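Local coordinates for putative PhosphatidylEthanolamine-Binding Protein (PEBP) (Chlamydia trachomatis, PDB 3N08), which is of unproven function but, as a bacterial homologue of Raf kinase inhibitor protein, may bind phosphate-containing or other anionic ligands, as its relatives do, at residues B[9-14]-B[110-115]; B[19-24]-B[78-83]; B[51-56]-B[61-66]; B[119-124]-B[133-138]. One frame throughout, in Å; residues are numbered along the deposited sequence. Where two conformers were deposited one is given.

Contact 1 of 4, residues B[9-14]-B[110-115]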
loop_
_atom_site.group_PDB
_atom_site.type_symbol
_atom_site.label_atom_id
_atom_site.label_comp_id
_atom_site.label_asym_id
_atom_site.label_seq_id
_atom_site.Cartn_x
_atom_site.Cartn_y
_atom_site.Cartn_z
ATOM N N GLN B 9 -8.299 9.244 -3.836
ATOM C CA GLN B 9 -9.397 9.088 -4.782
ATOM C C GLN B 9 -9.151 9.880 -6.062
ATOM O O GLN B 9 -9.763 9.593 -7.093
ATOM C CB GLN B 9 -10.724 9.526 -4.158
ATOM C CG GLN B 9 -11.118 8.726 -2.921
ATOM C CD GLN B 9 -12.032 9.493 -1.963
ATOM O OE1 GLN B 9 -12.066 10.730 -1.955
ATOM N NE2 GLN B 9 -12.773 8.753 -1.145
ATOM N N ALA B 10 -8.228 10.833 -6.013
ATOM C CA ALA B 10 -7.996 11.749 -7.114
ATOM C C ALA B 10 -6.999 11.220 -8.139
ATOM O O ALA B 10 -6.985 11.706 -9.290
ATOM C CB ALA B 10 -7.536 13.115 -6.588
ATOM N N PHE B 11 -6.136 10.275 -7.768
ATOM C CA PHE B 11 -5.135 9.762 -8.700
ATOM C C PHE B 11 -4.520 8.499 -8.146
ATOM O O PHE B 11 -4.350 8.355 -6.931
ATOM C CB PHE B 11 -4.014 10.762 -9.005
ATOM C CG PHE B 11 -3.251 11.229 -7.804
ATOM C CD1 PHE B 11 -3.731 12.251 -7.001
ATOM C CD2 PHE B 11 -2.030 10.654 -7.481
ATOM C CE1 PHE B 11 -2.999 12.665 -5.878
ATOM C CE2 PHE B 11 -1.319 11.069 -6.372
ATOM C CZ PHE B 11 -1.798 12.064 -5.572
ATOM N N SER B 12 -4.162 7.607 -9.063
ATOM C CA SER B 12 -3.459 6.382 -8.733
ATOM C C SER B 12 -1.945 6.575 -8.861
ATOM O O SER B 12 -1.478 7.563 -9.429
ATOM C CB SER B 12 -3.921 5.252 -9.651
ATOM O OG SER B 12 -5.292 4.977 -9.435
ATOM N N TYR B 13 -1.193 5.610 -8.346
ATOM C CA TYR B 13 0.256 5.728 -8.303
ATOM C C TYR B 13 0.853 6.003 -9.692
ATOM O O TYR B 13 0.645 5.255 -10.635
ATOM C CB TYR B 13 0.891 4.471 -7.685
ATOM C CG TYR B 13 2.332 4.686 -7.320
ATOM C CD1 TYR B 13 3.303 4.675 -8.294
ATOM C CD2 TYR B 13 2.722 4.938 -6.004
ATOM C CE1 TYR B 13 4.616 4.898 -7.982
ATOM C CE2 TYR B 13 4.021 5.152 -5.680
ATOM C CZ TYR B 13 4.961 5.155 -6.670
ATOM O OH TYR B 13 6.282 5.374 -6.340
ATOM N N GLY B 14 1.615 7.084 -9.770
ATOM C CA GLY B 14 2.332 7.437 -10.981
ATOM C C GLY B 14 1.473 8.139 -12.014
ATOM O O GLY B 14 1.968 8.387 -13.115
ATOM N N TYR B 110 5.634 13.938 -7.544
ATOM C CA TYR B 110 5.362 14.375 -6.184
ATOM C C TYR B 110 5.110 13.122 -5.352
ATOM O O TYR B 110 4.149 12.370 -5.589
ATOM C CB TYR B 110 4.155 15.347 -6.160
ATOM C CG TYR B 110 4.446 16.569 -6.970
ATOM C CD1 TYR B 110 5.085 17.663 -6.418
ATOM C CD2 TYR B 110 4.190 16.580 -8.329
ATOM C CE1 TYR B 110 5.424 18.769 -7.194
ATOM C CE2 TYR B 110 4.545 17.660 -9.115
ATOM C CZ TYR B 110 5.145 18.751 -8.536
ATOM O OH TYR B 110 5.504 19.802 -9.360
ATOM N N TYR B 111 5.993 12.910 -4.383
ATOM C CA TYR B 111 5.947 11.734 -3.519
ATOM C C TYR B 111 5.314 12.111 -2.196
ATOM O O TYR B 111 5.665 13.138 -1.577
ATOM C CB TYR B 111 7.344 11.190 -3.294
ATOM C CG TYR B 111 7.888 10.457 -4.497
ATOM C CD1 TYR B 111 7.710 9.090 -4.642
ATOM C CD2 TYR B 111 8.581 11.134 -5.500
ATOM C CE1 TYR B 111 8.205 8.416 -5.731
ATOM C CE2 TYR B 111 9.069 10.465 -6.585
ATOM C CZ TYR B 111 8.876 9.103 -6.702
ATOM O OH TYR B 111 9.382 8.462 -7.827
ATOM N N PHE B 112 4.358 11.289 -1.779
ATOM C CA PHE B 112 3.618 11.444 -0.545
ATOM C C PHE B 112 3.988 10.270 0.352
ATOM O O PHE B 112 3.771 9.115 -0.001
ATOM C CB PHE B 112 2.124 11.365 -0.817
ATOM C CG PHE B 112 1.577 12.450 -1.694
ATOM C CD1 PHE B 112 1.873 12.505 -3.058
ATOM C CD2 PHE B 112 0.751 13.402 -1.171
ATOM C CE1 PHE B 112 1.341 13.516 -3.846
ATOM C CE2 PHE B 112 0.223 14.402 -1.961
ATOM C CZ PHE B 112 0.524 14.450 -3.302
ATOM N N TYR B 113 4.618 10.555 1.476
ATOM C CA TYR B 113 5.105 9.520 2.372
ATOM C C TYR B 113 4.307 9.577 3.657
ATOM O O TYR B 113 4.206 10.633 4.268
ATOM C CB TYR B 113 6.582 9.755 2.700
ATOM C CG TYR B 113 7.490 9.671 1.501
ATOM C CD1 TYR B 113 7.693 8.469 0.856
ATOM C CD2 TYR B 113 8.126 10.785 1.000
ATOM C CE1 TYR B 113 8.543 8.376 -0.257
ATOM C CE2 TYR B 113 8.981 10.697 -0.090
ATOM C CZ TYR B 113 9.164 9.496 -0.709
ATOM O OH TYR B 113 10.013 9.437 -1.812
ATOM N N ALA B 114 3.790 8.432 4.082
ATOM C CA ALA B 114 3.137 8.329 5.366
ATOM C C ALA B 114 3.984 7.475 6.303
ATOM O O ALA B 114 4.597 6.473 5.893
ATOM C CB ALA B 114 1.756 7.715 5.222
ATOM N N TYR B 115 3.997 7.857 7.566
ATOM C CA TYR B 115 4.710 7.136 8.605
ATOM C C TYR B 115 3.762 6.941 9.780
ATOM O O TYR B 115 3.187 7.900 10.252
ATOM C CB TYR B 115 5.948 7.930 9.081
ATOM C CG TYR B 115 6.862 8.408 7.973
ATOM C CD1 TYR B 115 6.583 9.575 7.291
ATOM C CD2 TYR B 115 8.006 7.715 7.620
ATOM C CE1 TYR B 115 7.410 10.039 6.283
ATOM C CE2 TYR B 115 8.843 8.191 6.599
ATOM C CZ TYR B 115 8.528 9.350 5.947
ATOM O OH TYR B 115 9.339 9.846 4.939
HETATM O O HOH W 1 8.369 5.866 -8.293
#
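Phe-11 and Tyr-13, in the irregular loop 9-14, meet Phe-112 and Tyr-111 of strand 108-117 through side chains alone, with the Phe-11 CA still 12.1 Å from the Phe-112 CA. Phe-11 reaches inward with its far end. Its CZ rests against the CE1 of Phe-112 at 3.9 Å and lies almost as close to the CZ of that ring. The two rings are inclined at 49°, with centroids 5.8 Å apart. In Phe-11 the CG lies between the backbone N and the carbonyl carbon (chi1 58°), which turns the ring into the core. Val-48 and Leu-6 also touch Phe-112. This is the layered PEBP fold, in which a large central sheet carries a smaller sheet on one side. Loop 9-14 runs from strand 5-7 of the small sheet to strand 15-16 of the large one. Neighbours along a strand face opposite ways, so Tyr-111 projects from the other side of the sheet. There the Tyr-13 OH comes within 3.7 Å of the Tyr-111 CE1. One water joins the two phenols. It donates to the Tyr-13 OH at 2.9 Å and is hydrogen-bonded to the Tyr-111 OH at 2.8 Å. It sits in the plane of both rings, at their hydroxyl edges. The Tyr-13 hydroxyl is also hydrogen-bonded to Glu-145 on strand 140-150. Two polar partners thus hold this oxygen. Glu-40 of the second subunit packs on Tyr-13.

Contact 2 of 4, residues B[19-24]-B[78-83]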
loop_
_atom_site.group_PDB
_atom_site.type_symbol
_atom_site.label_atom_id
_atom_site.label_comp_id
_atom_site.label_asym_id
_atom_site.label_seq_id
_atom_site.Cartn_x
_atom_site.Cartn_y
_atom_site.Cartn_z
ATOM N N LYS B 19 -5.635 19.007 -12.014
ATOM C CA LYS B 19 -5.281 20.412 -12.082
ATOM C C LYS B 19 -5.712 21.202 -10.842
ATOM O O LYS B 19 -5.027 22.126 -10.414
ATOM C CB LYS B 19 -5.909 20.992 -13.339
ATOM C CG LYS B 19 -5.655 22.476 -13.517
ATOM C CD LYS B 19 -6.124 22.956 -14.883
ATOM C CE LYS B 19 -5.116 22.577 -15.956
ATOM N NZ LYS B 19 -5.566 23.103 -17.280
ATOM N N LYS B 20 -6.863 20.835 -10.283
ATOM C CA LYS B 20 -7.440 21.510 -9.126
ATOM C C LYS B 20 -6.441 21.639 -7.949
ATOM O O LYS B 20 -6.520 22.568 -7.147
ATOM C CB LYS B 20 -8.648 20.665 -8.690
ATOM C CG LYS B 20 -9.451 21.145 -7.509
ATOM C CD LYS B 20 -10.518 20.092 -7.200
ATOM C CE LYS B 20 -11.571 20.577 -6.219
ATOM N NZ LYS B 20 -12.594 21.430 -6.871
ATOM N N TYR B 21 -5.528 20.684 -7.823
ATOM C CA TYR B 21 -4.607 20.639 -6.674
ATOM C C TYR B 21 -3.270 21.299 -6.992
ATOM O O TYR B 21 -2.381 21.350 -6.132
ATOM C CB TYR B 21 -4.403 19.187 -6.226
ATOM C CG TYR B 21 -5.732 18.497 -6.058
ATOM C CD1 TYR B 21 -6.667 18.938 -5.133
ATOM C CD2 TYR B 21 -6.081 17.437 -6.878
ATOM C CE1 TYR B 21 -7.916 18.321 -5.021
ATOM C CE2 TYR B 21 -7.308 16.833 -6.788
ATOM C CZ TYR B 21 -8.220 17.263 -5.842
ATOM O OH TYR B 21 -9.449 16.642 -5.727
ATOM N N SER B 22 -3.142 21.848 -8.205
ATOM C CA SER B 22 -1.941 22.523 -8.642
ATOM C C SER B 22 -2.125 24.043 -8.639
ATOM O O SER B 22 -3.214 24.537 -8.429
ATOM C CB SER B 22 -1.581 22.086 -10.073
ATOM O OG SER B 22 -2.399 22.742 -11.035
ATOM N N CYS B 23 -1.065 24.768 -8.960
ATOM C CA CYS B 23 -1.161 26.198 -9.078
ATOM C C CYS B 23 -2.028 26.609 -10.256
ATOM O O CYS B 23 -2.407 27.773 -10.318
ATOM C CB CYS B 23 0.232 26.779 -9.264
ATOM S SG CYS B 23 0.961 26.374 -10.857
ATOM N N GLN B 24 -2.306 25.712 -11.199
ATOM C CA GLN B 24 -3.183 26.035 -12.334
ATOM C C GLN B 24 -4.664 25.955 -12.008
ATOM O O GLN B 24 -5.493 26.384 -12.817
ATOM C CB GLN B 24 -2.908 25.132 -13.523
ATOM C CG GLN B 24 -1.535 25.291 -14.088
ATOM C CD GLN B 24 -1.361 24.571 -15.423
ATOM O OE1 GLN B 24 -1.435 23.338 -15.498
ATOM N NE2 GLN B 24 -1.129 25.333 -16.481
ATOM N N LEU B 78 -8.275 12.526 4.659
ATOM C CA LEU B 78 -8.198 13.971 4.600
ATOM C C LEU B 78 -8.894 14.389 3.312
ATOM O O LEU B 78 -8.444 14.046 2.217
ATOM C CB LEU B 78 -6.752 14.452 4.578
ATOM C CG LEU B 78 -5.904 14.094 5.803
ATOM C CD1 LEU B 78 -4.469 14.540 5.592
ATOM C CD2 LEU B 78 -6.485 14.728 7.076
ATOM N N ALA B 79 -9.993 15.120 3.441
ATOM C CA ALA B 79 -10.708 15.578 2.270
ATOM C C ALA B 79 -9.924 16.705 1.604
ATOM O O ALA B 79 -9.016 17.294 2.206
ATOM C CB ALA B 79 -12.095 16.057 2.654
ATOM N N GLU B 80 -10.250 16.996 0.359
ATOM C CA GLU B 80 -9.518 18.021 -0.373
ATOM C C GLU B 80 -9.665 19.347 0.367
ATOM O O GLU B 80 -10.745 19.694 0.836
ATOM C CB GLU B 80 -10.019 18.136 -1.819
ATOM C CG GLU B 80 -11.459 18.587 -1.955
ATOM C CD GLU B 80 -11.914 18.714 -3.403
ATOM O OE1 GLU B 80 -11.303 18.089 -4.294
ATOM O OE2 GLU B 80 -12.899 19.451 -3.637
ATOM N N GLY B 81 -8.549 20.052 0.531
ATOM C CA GLY B 81 -8.560 21.350 1.188
ATOM C C GLY B 81 -9.082 21.329 2.618
ATOM O O GLY B 81 -9.424 22.362 3.175
ATOM N N ALA B 82 -9.095 20.171 3.242
ATOM C CA ALA B 82 -9.767 20.074 4.528
ATOM C C ALA B 82 -8.954 20.680 5.663
ATOM O O ALA B 82 -7.744 20.875 5.594
ATOM C CB ALA B 82 -10.117 18.622 4.843
ATOM N N GLN B 83 -9.665 20.978 6.740
ATOM C CA GLN B 83 -8.997 21.383 7.960
ATOM C C GLN B 83 -8.168 20.229 8.461
ATOM O O GLN B 83 -8.566 19.064 8.403
ATOM C CB GLN B 83 -9.962 21.807 9.063
ATOM C CG GLN B 83 -9.184 22.289 10.297
ATOM C CD GLN B 83 -10.056 22.883 11.378
ATOM O OE1 GLN B 83 -11.252 23.119 11.182
ATOM N NE2 GLN B 83 -9.452 23.144 12.535
#
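A tyrosine-carboxylate hydrogen bond links two loops here: Tyr-21, at the end of a short 3-10 turn, donates to Glu-80 in a type II beta turn. The Tyr-21 OH meets the Glu-80 OE1 at 2.8 Å, nearly in line with its C-O bond. The carboxylate oxygen lies near the ring plane, at the hydroxyl edge. The ring and carboxylate planes are turned 69° from each other. Glu-80 has its CG between the backbone N and the carbonyl carbon (chi1 64°), and its chain is extended beyond; this carries the carboxylate across to the Tyr-21 hydroxyl. Its CB also packs on the Tyr-21 CE1 at 3.8 Å. The turn runs from Ala-79 to Ala-82 and follows strand 77-78, an outer strand of the small sheet. Loop 19-24 is tied into the fold by the disulfide of Cys-23 with Cys-102. Lys-20 crosses the acid roughly at a right angle. Its end is one of two deposited conformers, and its whole approach to the carboxylate is therefore doubtful. In this conformer the salt bridge is long, with the NZ 3.8 Å from the Glu-80 OE2. Lys-20 CB covers one face of the tyrosine ring, centred over it. Within loop 19-24, the Ser-22 OG donates to a lone pair of the Lys-19 O at 2.8 Å. It also accepts from the Gln-24 N, forming an ST turn.

Contact 3 of 4, residues B[51-56]-B[61-66]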
loop_
_atom_site.group_PDB
_atom_site.type_symbol
_atom_site.label_atom_id
_atom_site.label_comp_id
_atom_site.label_asym_id
_atom_site.label_seq_id
_atom_site.Cartn_x
_atom_site.Cartn_y
_atom_site.Cartn_z
ATOM N N PRO B 51 11.281 15.604 -5.821
ATOM C CA PRO B 51 12.700 15.404 -6.094
ATOM C C PRO B 51 13.072 15.884 -7.500
ATOM O O PRO B 51 14.234 15.748 -7.913
ATOM C CB PRO B 51 12.846 13.884 -5.979
ATOM C CG PRO B 51 11.499 13.374 -6.471
ATOM C CD PRO B 51 10.508 14.350 -5.924
ATOM N N ASP B 52 12.122 16.455 -8.238
ATOM C CA ASP B 52 12.323 16.878 -9.624
ATOM C C ASP B 52 12.362 18.407 -9.723
ATOM O O ASP B 52 12.302 18.996 -10.803
ATOM C CB ASP B 52 11.223 16.312 -10.531
ATOM C CG ASP B 52 11.297 14.806 -10.656
ATOM O OD1 ASP B 52 12.365 14.234 -10.413
ATOM O OD2 ASP B 52 10.287 14.173 -11.010
ATOM N N VAL B 53 12.455 19.080 -8.586
ATOM C CA VAL B 53 12.607 20.521 -8.580
ATOM C C VAL B 53 13.877 20.891 -9.373
ATOM O O VAL B 53 14.891 20.206 -9.303
ATOM C CB VAL B 53 12.639 21.040 -7.122
ATOM C CG1 VAL B 53 13.848 20.478 -6.373
ATOM C CG2 VAL B 53 12.645 22.571 -7.101
ATOM N N PRO B 54 13.823 21.990 -10.162
ATOM C CA PRO B 54 15.038 22.328 -10.920
ATOM C C PRO B 54 16.237 22.580 -9.989
ATOM O O PRO B 54 16.140 23.374 -9.068
ATOM C CB PRO B 54 14.652 23.589 -11.686
ATOM C CG PRO B 54 13.176 23.616 -11.701
ATOM C CD PRO B 54 12.686 22.853 -10.508
ATOM N N PRO B 55 17.374 21.918 -10.222
ATOM C CA PRO B 55 18.474 22.079 -9.274
ATOM C C PRO B 55 19.058 23.476 -9.270
ATOM O O PRO B 55 19.728 23.828 -8.314
ATOM C CB PRO B 55 19.501 21.030 -9.723
ATOM C CG PRO B 55 19.018 20.493 -11.006
ATOM C CD PRO B 55 17.587 20.804 -11.162
ATOM N N SER B 56 18.793 24.272 -10.294
ATOM C CA SER B 56 19.305 25.640 -10.284
ATOM C C SER B 56 18.548 26.508 -9.270
ATOM O O SER B 56 19.002 27.609 -8.942
ATOM C CB SER B 56 19.229 26.245 -11.678
ATOM O OG SER B 56 17.882 26.373 -12.074
ATOM N N GLY B 61 18.141 19.370 -4.689
ATOM C CA GLY B 61 17.218 18.688 -5.584
ATOM C C GLY B 61 15.937 18.173 -4.957
ATOM O O GLY B 61 15.302 17.264 -5.527
ATOM N N LEU B 62 15.522 18.753 -3.829
ATOM C CA LEU B 62 14.326 18.271 -3.140
ATOM C C LEU B 62 13.552 19.412 -2.523
ATOM O O LEU B 62 14.051 20.097 -1.648
ATOM C CB LEU B 62 14.717 17.261 -2.060
ATOM C CG LEU B 62 13.585 16.408 -1.459
ATOM C CD1 LEU B 62 12.891 15.569 -2.538
ATOM C CD2 LEU B 62 14.121 15.478 -0.370
ATOM N N TRP B 63 12.322 19.595 -2.984
ATOM C CA TRP B 63 11.442 20.633 -2.449
ATOM C C TRP B 63 10.281 20.015 -1.660
ATOM O O TRP B 63 9.535 19.182 -2.202
ATOM C CB TRP B 63 10.899 21.479 -3.594
ATOM C CG TRP B 63 10.372 22.806 -3.149
ATOM C CD1 TRP B 63 9.136 23.090 -2.658
ATOM C CD2 TRP B 63 11.091 24.033 -3.186
ATOM N NE1 TRP B 63 9.051 24.440 -2.349
ATOM C CE2 TRP B 63 10.239 25.036 -2.690
ATOM C CE3 TRP B 63 12.381 24.381 -3.602
ATOM C CZ2 TRP B 63 10.640 26.364 -2.581
ATOM C CZ3 TRP B 63 12.777 25.692 -3.491
ATOM C CH2 TRP B 63 11.905 26.673 -2.990
ATOM N N ILE B 64 10.157 20.397 -0.399
ATOM C CA ILE B 64 9.091 19.880 0.463
ATOM C C ILE B 64 7.849 20.730 0.275
ATOM O O ILE B 64 7.883 21.966 0.450
ATOM C CB ILE B 64 9.520 19.916 1.946
ATOM C CG1 ILE B 64 10.795 19.111 2.193
ATOM C CG2 ILE B 64 8.371 19.435 2.816
ATOM C CD1 ILE B 64 10.873 17.780 1.536
ATOM N N HIS B 65 6.778 20.074 -0.132
ATOM C CA HIS B 65 5.512 20.729 -0.387
ATOM C C HIS B 65 4.532 20.708 0.788
ATOM O O HIS B 65 3.642 21.527 0.830
ATOM C CB HIS B 65 4.852 20.141 -1.653
ATOM C CG HIS B 65 5.472 20.638 -2.916
ATOM N ND1 HIS B 65 4.888 21.611 -3.695
ATOM C CD2 HIS B 65 6.688 20.408 -3.464
ATOM C CE1 HIS B 65 5.684 21.914 -4.706
ATOM N NE2 HIS B 65 6.784 21.198 -4.587
ATOM N N TRP B 66 4.676 19.760 1.705
ATOM C CA TRP B 66 3.740 19.653 2.822
ATOM C C TRP B 66 4.343 18.779 3.903
ATOM O O TRP B 66 4.854 17.698 3.608
ATOM C CB TRP B 66 2.418 19.037 2.348
ATOM C CG TRP B 66 1.195 19.364 3.170
ATOM C CD1 TRP B 66 1.078 20.294 4.152
ATOM C CD2 TRP B 66 -0.099 18.766 3.014
ATOM N NE1 TRP B 66 -0.229 20.301 4.635
ATOM C CE2 TRP B 66 -0.961 19.376 3.947
ATOM C CE3 TRP B 66 -0.604 17.769 2.178
ATOM C CZ2 TRP B 66 -2.318 19.011 4.075
ATOM C CZ3 TRP B 66 -1.951 17.417 2.295
ATOM C CH2 TRP B 66 -2.787 18.036 3.237
#
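The indole of Trp-63 is met by Val-53, whose CG2 approaches CE3 obliquely at 3.9 Å. A second flat group, the peptide joining Gly-61 to Leu-62, has the other valine branch over one of its faces. There Val-53 CG1 lies 3.4 Å from the Gly-61 C and almost as near to the Leu-62 N. In Val-53 the CG2 is anti to the backbone N, while CG1 (chi1 63°) sits between N and the carbonyl carbon. The two methyls therefore divide the work between indole and peptide. Leu-62 folds its end back across Pro-51. Its CD1 touches the Pro-51 CA at 3.6 Å and the Pro-51 CB at 3.8 Å. The loop 51-56 carries most of the DPDxP signature of this family, which in relatives borders the anion-binding pocket. It leads from strand 43-50 towards strand 63-71, where His-65 and Trp-66 form a classic beta bulge opposite Val-48. Asp-52 turns away from Gly-61 and Leu-62 to a salt bridge with Arg-109. The Gly-61 carbonyl points at the side of the Pro-51 O, 3.0 Å between the oxygens, both acceptors. The Pro-51 CA offers its hydrogen to the same Gly-61 O at 3.2 Å, with an angle of 133° at the hydrogen. Between the segments the contact is mainly apolar, next to the backbone pairing of Trp-63 with Asp-50, and this weak CH...O contact may partly offset the repulsion between the carbonyls.

Contact 4 of 4, residues B[119-124]-B[133-138]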
loop_
_atom_site.group_PDB
_atom_site.type_symbol
_atom_site.label_atom_id
_atom_site.label_comp_id
_atom_site.label_asym_id
_atom_site.label_seq_id
_atom_site.Cartn_x
_atom_site.Cartn_y
_atom_site.Cartn_z
ATOM N N VAL B 119 4.445 6.708 19.046
ATOM C CA VAL B 119 4.433 7.780 20.012
ATOM C C VAL B 119 3.721 8.974 19.380
ATOM O O VAL B 119 3.549 9.039 18.147
ATOM C CB VAL B 119 5.852 8.245 20.431
ATOM C CG1 VAL B 119 6.663 7.094 21.054
ATOM C CG2 VAL B 119 6.601 8.885 19.271
ATOM N N VAL B 120 3.307 9.888 20.237
ATOM C CA VAL B 120 2.895 11.230 19.853
ATOM C C VAL B 120 4.114 12.135 20.048
ATOM O O VAL B 120 4.731 12.145 21.129
ATOM C CB VAL B 120 1.710 11.703 20.724
ATOM C CG1 VAL B 120 1.364 13.137 20.421
ATOM C CG2 VAL B 120 0.493 10.790 20.521
ATOM N N LEU B 121 4.470 12.906 19.020
ATOM C CA LEU B 121 5.635 13.785 19.099
ATOM C C LEU B 121 5.311 15.041 19.886
ATOM O O LEU B 121 4.147 15.394 20.075
ATOM C CB LEU B 121 6.132 14.153 17.706
ATOM C CG LEU B 121 6.564 12.995 16.814
ATOM C CD1 LEU B 121 6.874 13.505 15.416
ATOM C CD2 LEU B 121 7.757 12.249 17.405
ATOM N N SER B 122 6.338 15.716 20.385
ATOM C CA SER B 122 6.137 16.987 21.052
ATOM C C SER B 122 5.418 17.967 20.128
ATOM O O SER B 122 5.621 17.975 18.927
ATOM C CB SER B 122 7.489 17.552 21.508
ATOM O OG SER B 122 7.307 18.747 22.233
ATOM N N ASP B 123 4.568 18.792 20.725
ATOM C CA ASP B 123 3.711 19.710 20.008
ATOM C C ASP B 123 4.483 20.998 19.745
ATOM O O ASP B 123 4.596 21.857 20.621
ATOM C CB ASP B 123 2.476 19.983 20.878
ATOM C CG ASP B 123 1.346 20.626 20.123
ATOM O OD1 ASP B 123 1.434 20.728 18.878
ATOM O OD2 ASP B 123 0.358 21.014 20.803
ATOM N N GLU B 124 5.028 21.124 18.540
ATOM C CA GLU B 124 5.896 22.248 18.186
ATOM C C GLU B 124 5.507 22.863 16.855
ATOM O O GLU B 124 5.215 22.172 15.875
ATOM C CB GLU B 124 7.358 21.798 18.076
ATOM C CG GLU B 124 7.844 20.922 19.205
ATOM C CD GLU B 124 8.089 21.694 20.475
ATOM O OE1 GLU B 124 8.317 22.918 20.397
ATOM O OE2 GLU B 124 8.048 21.074 21.555
ATOM N N LEU B 133 12.269 14.363 11.027
ATOM C CA LEU B 133 12.911 13.075 10.870
ATOM C C LEU B 133 13.661 12.697 12.143
ATOM O O LEU B 133 13.663 11.528 12.546
ATOM C CB LEU B 133 13.849 13.078 9.657
ATOM C CG LEU B 133 13.201 13.143 8.271
ATOM C CD1 LEU B 133 14.259 13.048 7.181
ATOM C CD2 LEU B 133 12.158 12.065 8.094
ATOM N N GLU B 134 14.279 13.679 12.786
ATOM C CA GLU B 134 14.994 13.410 14.027
ATOM C C GLU B 134 14.007 12.991 15.121
ATOM O O GLU B 134 14.265 12.064 15.872
ATOM C CB GLU B 134 15.821 14.634 14.444
ATOM C CG GLU B 134 16.543 14.478 15.779
ATOM N N ALA B 135 12.872 13.667 15.195
ATOM C CA ALA B 135 11.899 13.383 16.233
ATOM C C ALA B 135 11.281 11.990 16.037
ATOM O O ALA B 135 10.968 11.307 17.010
ATOM C CB ALA B 135 10.823 14.465 16.259
ATOM N N MET B 136 11.117 11.587 14.774
ATOM C CA MET B 136 10.517 10.296 14.425
ATOM C C MET B 136 11.438 9.133 14.784
ATOM O O MET B 136 10.959 8.043 15.087
ATOM C CB MET B 136 10.212 10.203 12.911
ATOM C CG MET B 136 9.015 11.010 12.413
ATOM S SD MET B 136 8.290 10.527 10.796
ATOM C CE MET B 136 9.622 10.813 9.669
ATOM N N ASP B 137 12.750 9.366 14.717
ATOM C CA ASP B 137 13.741 8.299 14.824
ATOM C C ASP B 137 13.542 7.405 16.039
ATOM O O ASP B 137 13.482 7.880 17.171
ATOM C CB ASP B 137 15.164 8.863 14.833
ATOM C CG ASP B 137 16.207 7.770 14.815
ATOM O OD1 ASP B 137 16.256 7.020 13.816
ATOM O OD2 ASP B 137 16.955 7.647 15.804
ATOM N N GLY B 138 13.440 6.110 15.779
ATOM C CA GLY B 138 13.197 5.125 16.804
ATOM C C GLY B 138 11.726 4.802 17.019
ATOM O O GLY B 138 11.409 3.917 17.819
#
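Ala-135, in the last turn of helix 129-136, packs on Leu-121 of the loop that leads from strand 108-117 into this helix. In this PEBP-family fold the helix packs on the large sheet. The helix end begins with Leu-133, whose carbonyl takes part in closing it. Glu-134 adds a second carbonyl. Both accept weakly from the Asp-137 N, at 3.2 Å for the Leu-133 O and 3.3 Å for the Glu-134 O. Ala-135 comes next and makes the main contact. Its CB points at the leucine and stands 4.0 Å from the Leu-121 CD2, with CD1 slightly farther off. The Met-136 CB points away from the loop; its side chain, given in one of two conformers, packs on Tyr-115 and Leu-117 of strand 108-117. Asp-137 is the first residue to leave helical angles. Gly-138 follows with a positive phi of 92°, and the chain turns towards strand 140-150. On the loop side, Leu-121 places its CG anti to its carbonyl carbon (chi1 -60°), which turns CG to the helix; CD2 and CD1 then lie by the Ala-135 CB. The backbone of this loop is held by strand 63-71: Leu-121 O accepts a hydrogen bond from Asn-70 ND2, and Tyr-69 OH is hydrogen-bonded to the Ser-122 and Glu-124 carbonyls. The closest approach of all is the Leu-121 CD2 methyl against the Ala-135 O, at 3.4 Å.

Overall arrangement
Contact 1 is the buried one, its centre about 8 Å from the centre of the chain. Contacts 2 and 4 are partly buried, and contact 3 lies at the surface. Contacts 1 and 3 reach the same large sheet and touch where Tyr-111 packs on Pro-51 and Tyr-110 meets His-65. Contact 1 also borders contact 2 through Ala-10 and Tyr-21, and contact 4 through Tyr-115 and Met-136. Contacts 2 and 4 lie on opposite sides of the chain centre, their centres about 27 Å apart. Aromatic rings and a bridging water mark contact 1, and a phenol-carboxylate hydrogen bond marks contact 2. Contacts 3 and 4 rely on aliphatic packing against backbone atoms.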